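Local coordinates for alpha-fucosidase GH29 (Fusarium graminearum, PDB 4PSR), which hydrolyses alpha-L-fucosidic bonds, probably releasing alpha-1,6-linked fucose from the reducing-end N-acetylglucosamine of glycoprotein glycans, at residues L149-V152 with K153-A156; G349-E353 with E354-V358; G422-D426 with N427-V431; K318-S322 with K323-H327. All coordinates share one frame; numbering follows the deposited sequence.

Contact 1: L149-V152 with K153-A156; sequences LDLV and KLWA
The indole of Trp155 has Val152 CA at its edge, near the ring plane, while Leu151 O meets the ring obliquely, 3.0 Å from Trp155 CD1. The second flat group, the carboxylate of Asp150, is approached from above its plane by the backbone N-H of Lys153. This is an N-cap: Asp150 precedes helix 151-161, which crosses between strands 119-125 and 165-170 in a beta-alpha-beta unit of the TIM barrel. The capping bond from Lys153 N to Asp150 OD1 is 3.0 Å long and fairly straight (163°), although the donor stands 56° out of the carboxylate plane. Asp150 reaches it with CG anti to the backbone N (chi1 -176°), which also lays the carboxylate against Lys153 CB. The other oxygen, OD2, bonds to His217 NE2, and in one conformer Lys153 NZ bonds to His217 O, tying this helix start to the end of helix 200-218. Helical bonds follow from Leu154 N to Asp150 O, Trp155 N to Leu151 O and Ala156 N to Val152 O. Trp155 itself reaches Trp33, whose ring is inclined to it, and helix 105-114. On the partly exposed flank the leucines touch loosely, Leu149 CB lying 4.3 Å from Leu154 CD2.

Contact 2: G349-E353 with E354-V358; sequences GVLPE and EQIKV
Pro352 occupies the N-cap position of helix 353-369, and its carbonyl receives the amides of Gln355 and Ile356. The chain is extended through Leu351 and Pro352 (psi 116° and 145°) and turns helical at Glu353. Ile356 N meets Pro352 O at 3.1 Å, in the carbonyl plane, whereas the bond from Gln355 N to the same oxygen is weak and bent. Lys357 N to Glu353 O, 2.9 Å, carries the pattern on.

Among the side chains, those of Pro352 and Gln355 run alongside each other and point the same way, with Gln355 NE2 3.5 Å from Pro352 CD. Both ends of this buried amide are used: OE1 accepts from Ser344 N and NE2 bonds to Tyr319 OH, which holds its rotation. Leu351 CD1 lies against the oxygen side, 3.6 Å from Gln355 OE1, and its other branch, CD2, meets Ile356 CG1 at 3.8 Å. Glu353 bends at its second torsion (chi2 -64°) and brings its carboxylate to the side chain of Ile356, OE2 3.6 Å from Ile356 CD1. That methyl also lies 3.4 Å from Leu351 O.

The whole is the start of the helix that follows strand 337-343, the eighth strand of the TIM barrel, with Leu351 packing on Ile108 and Ile356 on Ile111 of helix 105-114.

Contact 3: G422-D426 with N427-V431; sequences GWPED and NLVSV. With TRS (2-amino-2-hydroxymethyl-propane-1,3-diol), chain I.
Asp426 and Leu428 hold a molecule of Tris, probably from the crystallisation liquor, along the edge of strand 428-431. Its amine donates to Asp426 OD2 and to Leu428 O, each at 2.9 Å, and its hydroxyl O2 donates to Asp426 OD1. A further bond, straight (168°), runs from Ser430 N to Tris O3. Asp426 OD1 also accepts from Leu428 N at 3.1 Å, closing an Asx turn, with the donor 60° out of the carboxylate plane. The first torsion of Asp426 (chi1 64°) sets CG between the backbone N and the carbonyl carbon and swings the carboxylate over the following residues. Asp426 also belongs to a type I turn from Pro424 to Asn427, closed by Asn427 N to Pro424 O, 3.0 Å, and Asn427 takes left-handed backbone angles. Pro424 packs over the strand, with CB 3.3 Å from Leu428 O and CG 3.9 Å from Val429 CG2. The Asn427 amide stands steeply to the Trp423 ring, and its ND2 bonds to Leu475 O. In the C-terminal domain, strand 428-431 pairs antiparallel with 471-474 at one edge of a three-stranded sheet, while Val431 packs on strand 405-409 and Trp423 meets Tyr485 edge-to-face.

Contact 4: K318-S322 with K323-H327; sequences KYYSS and KAMVH
Lys323 brings its CB 3.9 Å from Ser321 OG as the chain enters helix 322-334, but the rest of its side chain leads away, with CG over one face of the His327 ring. Ala324 makes the capping bond: its N-H points to Ser321 OG, 3.1 Å away and nearly straight at 161°. Ser321 is thus the N-cap. Its hydroxyl sits between its own backbone N and carbonyl carbon (chi1 66°), from where it reaches over the first turn, and Ala324 CB packs against the same oxygen at 3.5 Å. Met325 donates its backbone N to Ser321 O, 3.1 Å, so this one serine caps through its side chain and begins the helical bonding through its carbonyl. The Met325 side chain folds at its second and third torsions and turns its methyl CE back to Tyr320, 4.0 Å from CB and oblique to the ring. Val326 N continues with a bond to Ser322 O (2.9 Å), and its CG2 branch lies beside that carbonyl oxygen. His327 bonds through its backbone N to Lys323 O. Its buried ring is held at both nitrogens, ND1 by Gly400 N and NE2 by Leu483 O, a pattern consistent with a proton on NE2. The helix follows strand 300-305 in the barrel and lies against helix 353-369, where Met325 meets Ile362 and Val326 meets Phe365. Tyr320 and Ala324 also pack on Pro397, and through Gly400 and Leu483 His327 joins the helix to the C-terminal domain.

From the N terminus the order is contact 1, contact 4, contact 2, contact 3. Each closes only its own short turn, and none nests in or crosses another. The first three start helices on the outside of the TIM barrel: the helix of contact 1 leads to the third strand, that of contact 4 to the eighth, and that of contact 2 follows the eighth strand, after which the chain goes on to the C-terminal domain. Contacts 4 and 2 touch directly, for example where Glu354 CB packs against Tyr319. Contact 1 approaches contact 2 to about 6 Å between nearest atoms. Contact 3 lies in the C-terminal domain, about 5 Å from contact 4 at nearest atoms.

Contact 1: L149-V152 with K153-A156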
loop_
_atom_site.group_PDB
_atom_site.type_symbol
_atom_site.label_atom_id
_atom_site.label_comp_id
_atom_site.label_asym_id
_atom_site.label_seq_id
_atom_site.Cartn_x
_atom_site.Cartn_y
_atom_site.Cartn_z
ATOM N N LEU A 149 15.372 24.441 -6.973
ATOM C CA LEU A 149 14.153 23.938 -7.614
ATOM C C LEU A 149 13.159 23.505 -6.563
ATOM O O LEU A 149 13.532 22.884 -5.541
ATOM C CB LEU A 149 14.437 22.717 -8.495
ATOM C CG LEU A 149 15.324 22.987 -9.709
ATOM C CD1 LEU A 149 15.714 21.687 -10.347
ATOM C CD2 LEU A 149 14.598 23.906 -10.689
ATOM N N ASP A 150 11.898 23.835 -6.796
ATOM C CA ASP A 150 10.802 23.331 -5.978
ATOM C C ASP A 150 10.459 21.942 -6.524
ATOM O O ASP A 150 9.629 21.797 -7.445
ATOM C CB ASP A 150 9.615 24.291 -6.022
ATOM C CG ASP A 150 8.460 23.865 -5.115
ATOM O OD1 ASP A 150 8.383 22.678 -4.786
ATOM O OD2 ASP A 150 7.633 24.737 -4.783
ATOM N N LEU A 151 11.161 20.920 -6.028
ATOM C CA LEU A 151 11.045 19.570 -6.571
ATOM C C LEU A 151 9.641 19.038 -6.444
ATOM O O LEU A 151 9.116 18.454 -7.398
ATOM C CB LEU A 151 12.064 18.622 -5.921
ATOM C CG LEU A 151 13.516 19.044 -6.128
ATOM C CD1 LEU A 151 14.419 18.143 -5.279
ATOM C CD2 LEU A 151 13.911 18.995 -7.592
ATOM N N VAL A 152 9.024 19.245 -5.287
ATOM C CA VAL A 152 7.672 18.729 -5.070
ATOM C C VAL A 152 6.657 19.358 -6.050
ATOM O O VAL A 152 5.826 18.649 -6.589
ATOM C CB VAL A 152 7.306 18.839 -3.584
ATOM C CG1 VAL A 152 5.838 18.661 -3.363
ATOM C CG2 VAL A 152 8.107 17.778 -2.778
ATOM N N LYS A 153 6.742 20.663 -6.277
ATOM C CA LYS A 153 5.817 21.312 -7.208
ATOM C C LYS A 153 6.051 20.840 -8.648
ATOM O O LYS A 153 5.084 20.596 -9.369
ATOM C CB LYS A 153 5.887 22.832 -7.088
ATOM C CG LYS A 153 4.770 23.589 -7.803
ATOM C CD LYS A 153 3.383 23.413 -7.173
ATOM C CE LYS A 153 2.421 24.431 -7.771
ATOM N NZ LYS A 153 0.998 24.212 -7.447
ATOM N N LEU A 154 7.315 20.677 -9.039
ATOM C CA LEU A 154 7.672 20.159 -10.373
ATOM C C LEU A 154 7.035 18.763 -10.560
ATOM O O LEU A 154 6.401 18.473 -11.587
ATOM C CB LEU A 154 9.205 20.011 -10.436
ATOM C CG LEU A 154 10.178 20.253 -11.578
ATOM C CD1 LEU A 154 9.739 21.281 -12.584
ATOM C CD2 LEU A 154 11.472 20.705 -10.907
ATOM N N TRP A 155 7.213 17.875 -9.587
ATOM C CA TRP A 155 6.627 16.550 -9.691
ATOM C C TRP A 155 5.114 16.611 -9.749
ATOM O O TRP A 155 4.493 15.929 -10.577
ATOM C CB TRP A 155 7.011 15.669 -8.514
ATOM C CG TRP A 155 8.453 15.204 -8.418
ATOM C CD1 TRP A 155 9.286 15.420 -7.366
ATOM C CD2 TRP A 155 9.199 14.432 -9.369
ATOM N NE1 TRP A 155 10.494 14.834 -7.600
ATOM C CE2 TRP A 155 10.481 14.243 -8.834
ATOM C CE3 TRP A 155 8.917 13.908 -10.625
ATOM C CZ2 TRP A 155 11.466 13.491 -9.485
ATOM C CZ3 TRP A 155 9.901 13.178 -11.281
ATOM C CH2 TRP A 155 11.164 12.989 -10.711
ATOM N N ALA A 156 4.521 17.423 -8.876
ATOM C CA ALA A 156 3.069 17.476 -8.800
ATOM C C ALA A 156 2.472 17.965 -10.104
ATOM O O ALA A 156 1.501 17.400 -10.600
ATOM C CB ALA A 156 2.623 18.384 -7.652
#

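Contact 2: G349-E353 with E354-V358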
loop_
_atom_site.group_PDB
_atom_site.type_symbol
_atom_site.label_atom_id
_atom_site.label_comp_id
_atom_site.label_asym_id
_atom_site.label_seq_id
_atom_site.Cartn_x
_atom_site.Cartn_y
_atom_site.Cartn_z
ATOM N N GLY A 349 19.343 12.329 -10.221
ATOM C CA GLY A 349 18.013 12.379 -10.801
ATOM C C GLY A 349 17.753 11.367 -11.881
ATOM O O GLY A 349 16.648 11.323 -12.412
ATOM N N VAL A 350 18.746 10.562 -12.234
ATOM C CA VAL A 350 18.594 9.527 -13.258
ATOM C C VAL A 350 17.895 8.298 -12.698
ATOM O O VAL A 350 18.251 7.832 -11.607
ATOM C CB VAL A 350 19.961 9.109 -13.751
ATOM C CG1 VAL A 350 19.897 7.843 -14.584
ATOM C CG2 VAL A 350 20.589 10.271 -14.557
ATOM N N LEU A 351 16.900 7.789 -13.404
ATOM C CA LEU A 351 16.260 6.528 -13.050
ATOM C C LEU A 351 16.968 5.364 -13.750
ATOM O O LEU A 351 16.945 5.281 -14.986
ATOM C CB LEU A 351 14.764 6.562 -13.434
ATOM C CG LEU A 351 13.938 5.354 -13.019
ATOM C CD1 LEU A 351 13.927 5.223 -11.498
ATOM C CD2 LEU A 351 12.499 5.479 -13.514
ATOM N N PRO A 352 17.593 4.452 -12.984
ATOM C CA PRO A 352 18.360 3.376 -13.633
ATOM C C PRO A 352 17.563 2.490 -14.581
ATOM O O PRO A 352 16.372 2.230 -14.348
ATOM C CB PRO A 352 18.865 2.563 -12.440
ATOM C CG PRO A 352 19.038 3.586 -11.337
ATOM C CD PRO A 352 17.849 4.497 -11.528
ATOM N N GLU A 353 18.202 2.042 -15.668
ATOM C CA GLU A 353 17.499 1.263 -16.680
ATOM C C GLU A 353 16.848 -0.018 -16.140
ATOM O O GLU A 353 15.799 -0.408 -16.613
ATOM C CB GLU A 353 18.406 0.948 -17.891
ATOM C CG GLU A 353 18.715 2.174 -18.802
ATOM C CD GLU A 353 17.483 2.795 -19.517
ATOM O OE1 GLU A 353 16.528 2.065 -19.895
ATOM O OE2 GLU A 353 17.493 4.037 -19.720
ATOM N N GLU A 354 17.430 -0.653 -15.140
ATOM C CA GLU A 354 16.820 -1.872 -14.605
ATOM C C GLU A 354 15.436 -1.568 -14.010
ATOM O O GLU A 354 14.506 -2.369 -14.077
ATOM C CB GLU A 354 17.705 -2.522 -13.544
ATOM C CG GLU A 354 19.109 -2.903 -14.021
ATOM C CD GLU A 354 20.183 -1.885 -13.608
ATOM O OE1 GLU A 354 19.998 -0.650 -13.785
ATOM O OE2 GLU A 354 21.228 -2.331 -13.090
ATOM N N GLN A 355 15.314 -0.403 -13.391
ATOM C CA GLN A 355 14.037 -0.013 -12.809
ATOM C C GLN A 355 13.034 0.351 -13.891
ATOM O O GLN A 355 11.842 0.024 -13.791
ATOM C CB GLN A 355 14.248 1.149 -11.847
ATOM C CG GLN A 355 15.049 0.749 -10.604
ATOM C CD GLN A 355 15.153 1.898 -9.628
ATOM O OE1 GLN A 355 14.132 2.462 -9.220
ATOM N NE2 GLN A 355 16.374 2.287 -9.275
ATOM N N ILE A 356 13.503 1.062 -14.911
ATOM C CA ILE A 356 12.668 1.373 -16.072
ATOM C C ILE A 356 12.087 0.085 -16.675
ATOM O O ILE A 356 10.891 0.002 -16.985
ATOM C CB ILE A 356 13.456 2.198 -17.121
ATOM C CG1 ILE A 356 13.853 3.549 -16.520
ATOM C CG2 ILE A 356 12.626 2.389 -18.388
ATOM C CD1 ILE A 356 14.731 4.409 -17.416
ATOM N N LYS A 357 12.932 -0.922 -16.849
ATOM C CA LYS A 357 12.453 -2.195 -17.399
ATOM C C LYS A 357 11.352 -2.840 -16.537
ATOM O O LYS A 357 10.353 -3.324 -17.063
ATOM C CB LYS A 357 13.626 -3.149 -17.603
ATOM C CG LYS A 357 13.262 -4.604 -17.865
ATOM C CD LYS A 357 12.553 -4.839 -19.199
ATOM C CE LYS A 357 12.657 -6.312 -19.614
ATOM N NZ LYS A 357 12.671 -7.243 -18.433
ATOM N N VAL A 358 11.523 -2.844 -15.218
ATOM C CA VAL A 358 10.475 -3.359 -14.351
ATOM C C VAL A 358 9.175 -2.566 -14.532
ATOM O O VAL A 358 8.110 -3.159 -14.657
ATOM C CB VAL A 358 10.945 -3.348 -12.880
ATOM C CG1 VAL A 358 9.812 -3.662 -11.946
ATOM C CG2 VAL A 358 12.083 -4.366 -12.710
#

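Contact 3: G422-D426 with N427-V431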
loop_
_atom_site.group_PDB
_atom_site.type_symbol
_atom_site.label_atom_id
_atom_site.label_comp_id
_atom_site.label_asym_id
_atom_site.label_seq_id
_atom_site.Cartn_x
_atom_site.Cartn_y
_atom_site.Cartn_z
ATOM N N GLY A 422 1.181 -18.525 -13.652
ATOM C CA GLY A 422 2.059 -19.178 -14.597
ATOM C C GLY A 422 1.192 -19.941 -15.573
ATOM O O GLY A 422 0.007 -20.181 -15.297
ATOM N N TRP A 423 1.775 -20.310 -16.717
ATOM C CA TRP A 423 1.062 -21.140 -17.682
ATOM C C TRP A 423 1.138 -22.612 -17.293
ATOM O O TRP A 423 2.230 -23.168 -17.210
ATOM C CB TRP A 423 1.605 -20.971 -19.104
ATOM C CG TRP A 423 0.704 -21.681 -20.070
ATOM C CD1 TRP A 423 0.925 -22.908 -20.653
ATOM C CD2 TRP A 423 -0.588 -21.255 -20.517
ATOM N NE1 TRP A 423 -0.143 -23.244 -21.437
ATOM C CE2 TRP A 423 -1.085 -22.252 -21.382
ATOM C CE3 TRP A 423 -1.369 -20.119 -20.288
ATOM C CZ2 TRP A 423 -2.328 -22.141 -22.008
ATOM C CZ3 TRP A 423 -2.590 -20.008 -20.896
ATOM C CH2 TRP A 423 -3.064 -21.016 -21.763
ATOM N N PRO A 424 -0.017 -23.253 -17.047
ATOM C CA PRO A 424 -0.005 -24.666 -16.649
ATOM C C PRO A 424 0.474 -25.597 -17.778
ATOM O O PRO A 424 -0.119 -25.618 -18.866
ATOM C CB PRO A 424 -1.471 -24.963 -16.345
ATOM C CG PRO A 424 -2.179 -23.698 -16.334
ATOM C CD PRO A 424 -1.370 -22.676 -17.031
ATOM N N GLU A 425 1.514 -26.381 -17.537
ATOM C CA GLU A 425 1.995 -27.226 -18.621
ATOM C C GLU A 425 1.006 -28.359 -18.893
ATOM O O GLU A 425 0.969 -28.885 -20.002
ATOM C CB GLU A 425 3.407 -27.746 -18.371
ATOM C CG GLU A 425 4.292 -27.618 -19.616
ATOM C CD GLU A 425 4.774 -26.196 -19.853
ATOM O OE1 GLU A 425 5.600 -25.704 -19.053
ATOM O OE2 GLU A 425 4.326 -25.570 -20.838
ATOM N N ASP A 426 0.183 -28.695 -17.899
ATOM C CA ASP A 426 -0.878 -29.693 -18.080
ATOM C C ASP A 426 -2.175 -29.103 -18.673
ATOM O O ASP A 426 -3.194 -29.792 -18.772
ATOM C CB ASP A 426 -1.171 -30.411 -16.751
ATOM C CG ASP A 426 -1.726 -29.485 -15.681
ATOM O OD1 ASP A 426 -1.819 -28.271 -15.926
ATOM O OD2 ASP A 426 -2.058 -29.971 -14.578
ATOM N N ASN A 427 -2.122 -27.826 -19.057
ATOM C CA ASN A 427 -3.255 -27.111 -19.620
ATOM C C ASN A 427 -4.505 -27.129 -18.762
ATOM O O ASN A 427 -5.619 -27.018 -19.277
ATOM C CB ASN A 427 -3.542 -27.608 -21.035
ATOM C CG ASN A 427 -3.006 -26.665 -22.059
ATOM O OD1 ASN A 427 -1.797 -26.617 -22.312
ATOM N ND2 ASN A 427 -3.882 -25.862 -22.620
ATOM N N LEU A 428 -4.310 -27.223 -17.448
ATOM C CA LEU A 428 -5.417 -27.330 -16.511
ATOM C C LEU A 428 -5.284 -26.269 -15.420
ATOM O O LEU A 428 -4.203 -26.116 -14.846
ATOM C CB LEU A 428 -5.424 -28.731 -15.875
ATOM C CG LEU A 428 -6.571 -29.116 -14.943
ATOM C CD1 LEU A 428 -7.895 -29.003 -15.658
ATOM C CD2 LEU A 428 -6.382 -30.535 -14.425
ATOM N N VAL A 429 -6.383 -25.547 -15.157
ATOM C CA VAL A 429 -6.524 -24.712 -13.967
ATOM C C VAL A 429 -7.644 -25.323 -13.123
ATOM O O VAL A 429 -8.772 -25.445 -13.597
ATOM C CB VAL A 429 -6.860 -23.258 -14.333
ATOM C CG1 VAL A 429 -7.024 -22.437 -13.066
ATOM C CG2 VAL A 429 -5.777 -22.630 -15.216
ATOM N N SER A 430 -7.332 -25.721 -11.890
ATOM C CA SER A 430 -8.321 -26.300 -10.979
ATOM C C SER A 430 -8.627 -25.317 -9.858
ATOM O O SER A 430 -7.742 -24.990 -9.060
ATOM C CB SER A 430 -7.830 -27.619 -10.392
ATOM O OG SER A 430 -7.701 -28.577 -11.437
ATOM N N VAL A 431 -9.867 -24.836 -9.820
ATOM C CA VAL A 431 -10.307 -23.853 -8.830
ATOM C C VAL A 431 -11.007 -24.585 -7.695
ATOM O O VAL A 431 -12.187 -24.941 -7.808
ATOM C CB VAL A 431 -11.233 -22.785 -9.470
ATOM C CG1 VAL A 431 -11.540 -21.677 -8.481
ATOM C CG2 VAL A 431 -10.604 -22.226 -10.759
HETATM C C TRS I . -2.609 -27.309 -11.746
HETATM C C1 TRS I . -1.667 -28.296 -11.059
HETATM C C2 TRS I . -1.804 -26.198 -12.413
HETATM C C3 TRS I . -3.590 -26.747 -10.711
HETATM N N TRS I . -3.319 -28.033 -12.805
HETATM O O1 TRS I . -0.817 -27.601 -10.167
HETATM O O2 TRS I . -0.925 -26.756 -13.371
HETATM O O3 TRS I . -4.448 -25.736 -11.220
#

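Contact 4: K318-S322 with K323-H327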
loop_
_atom_site.group_PDB
_atom_site.type_symbol
_atom_site.label_atom_id
_atom_site.label_comp_id
_atom_site.label_asym_id
_atom_site.label_seq_id
_atom_site.Cartn_x
_atom_site.Cartn_y
_atom_site.Cartn_z
ATOM N N LYS A 318 20.642 -3.900 -5.659
ATOM C CA LYS A 318 20.074 -5.019 -6.398
ATOM C C LYS A 318 18.568 -4.851 -6.479
ATOM O O LYS A 318 17.965 -4.175 -5.643
ATOM C CB LYS A 318 20.413 -6.355 -5.741
ATOM C CG LYS A 318 21.901 -6.693 -5.773
ATOM C CD LYS A 318 22.158 -8.175 -5.501
ATOM C CE LYS A 318 22.549 -8.433 -4.057
ATOM N NZ LYS A 318 23.906 -7.902 -3.745
ATOM N N TYR A 319 17.953 -5.476 -7.464
ATOM C CA TYR A 319 16.524 -5.300 -7.716
ATOM C C TYR A 319 15.787 -6.626 -7.774
ATOM O O TYR A 319 16.355 -7.671 -8.129
ATOM C CB TYR A 319 16.338 -4.607 -9.062
ATOM C CG TYR A 319 17.027 -3.258 -9.164
ATOM C CD1 TYR A 319 16.567 -2.188 -8.441
ATOM C CD2 TYR A 319 18.096 -3.055 -10.000
ATOM C CE1 TYR A 319 17.156 -0.957 -8.517
ATOM C CE2 TYR A 319 18.698 -1.812 -10.090
ATOM C CZ TYR A 319 18.210 -0.764 -9.347
ATOM O OH TYR A 319 18.751 0.499 -9.405
ATOM N N TYR A 320 14.499 -6.559 -7.468
ATOM C CA TYR A 320 13.625 -7.701 -7.705
ATOM C C TYR A 320 13.106 -7.729 -9.130
ATOM O O TYR A 320 13.293 -6.790 -9.903
ATOM C CB TYR A 320 12.488 -7.695 -6.711
ATOM C CG TYR A 320 12.960 -7.993 -5.306
ATOM C CD1 TYR A 320 13.757 -9.101 -5.037
ATOM C CD2 TYR A 320 12.641 -7.151 -4.266
ATOM C CE1 TYR A 320 14.204 -9.386 -3.743
ATOM C CE2 TYR A 320 13.072 -7.426 -2.954
ATOM C CZ TYR A 320 13.863 -8.541 -2.710
ATOM O OH TYR A 320 14.321 -8.845 -1.426
ATOM N N SER A 321 12.484 -8.845 -9.498
ATOM C CA SER A 321 12.034 -9.057 -10.853
ATOM C C SER A 321 10.645 -8.461 -11.128
ATOM O O SER A 321 9.848 -8.218 -10.214
ATOM C CB SER A 321 11.944 -10.561 -11.139
ATOM O OG SER A 321 10.934 -11.180 -10.354
ATOM N N SER A 322 10.394 -8.214 -12.411
ATOM C CA SER A 322 9.071 -7.817 -12.903
ATOM C C SER A 322 8.001 -8.793 -12.418
ATOM O O SER A 322 6.946 -8.388 -11.963
ATOM C CB SER A 322 9.106 -7.751 -14.435
ATOM O OG SER A 322 10.091 -6.827 -14.849
ATOM N N LYS A 323 8.281 -10.083 -12.521
ATOM C CA LYS A 323 7.353 -11.123 -12.125
ATOM C C LYS A 323 6.963 -10.970 -10.671
ATOM O O LYS A 323 5.772 -11.015 -10.350
ATOM C CB LYS A 323 7.938 -12.516 -12.410
ATOM C CG LYS A 323 7.026 -13.672 -11.987
ATOM C CD LYS A 323 7.693 -15.036 -12.202
ATOM C CE LYS A 323 7.935 -15.323 -13.668
ATOM N NZ LYS A 323 6.678 -15.326 -14.455
ATOM N N ALA A 324 7.941 -10.772 -9.793
ATOM C CA ALA A 324 7.663 -10.606 -8.379
ATOM C C ALA A 324 6.778 -9.384 -8.130
ATOM O O ALA A 324 5.894 -9.421 -7.277
ATOM C CB ALA A 324 8.975 -10.466 -7.589
ATOM N N MET A 325 7.044 -8.289 -8.841
ATOM C CA MET A 325 6.228 -7.096 -8.651
ATOM C C MET A 325 4.790 -7.297 -9.092
ATOM O O MET A 325 3.867 -6.867 -8.392
ATOM C CB MET A 325 6.860 -5.885 -9.333
ATOM C CG MET A 325 8.243 -5.492 -8.804
ATOM S SD MET A 325 8.287 -4.980 -7.086
ATOM C CE MET A 325 8.697 -6.539 -6.342
ATOM N N VAL A 326 4.608 -7.955 -10.240
ATOM C CA VAL A 326 3.262 -8.203 -10.735
ATOM C C VAL A 326 2.520 -9.201 -9.845
ATOM O O VAL A 326 1.350 -8.977 -9.508
ATOM C CB VAL A 326 3.295 -8.673 -12.194
ATOM C CG1 VAL A 326 1.953 -9.244 -12.645
ATOM C CG2 VAL A 326 3.714 -7.493 -13.099
ATOM N N HIS A 327 3.152 -10.327 -9.498
ATOM C CA HIS A 327 2.517 -11.276 -8.574
ATOM C C HIS A 327 2.186 -10.633 -7.225
ATOM O O HIS A 327 1.147 -10.909 -6.640
ATOM C CB HIS A 327 3.392 -12.511 -8.388
ATOM C CG HIS A 327 3.508 -13.341 -9.619
ATOM N ND1 HIS A 327 4.160 -14.553 -9.625
ATOM C CD2 HIS A 327 3.057 -13.137 -10.882
ATOM C CE1 HIS A 327 4.099 -15.065 -10.843
ATOM N NE2 HIS A 327 3.434 -14.226 -11.623
#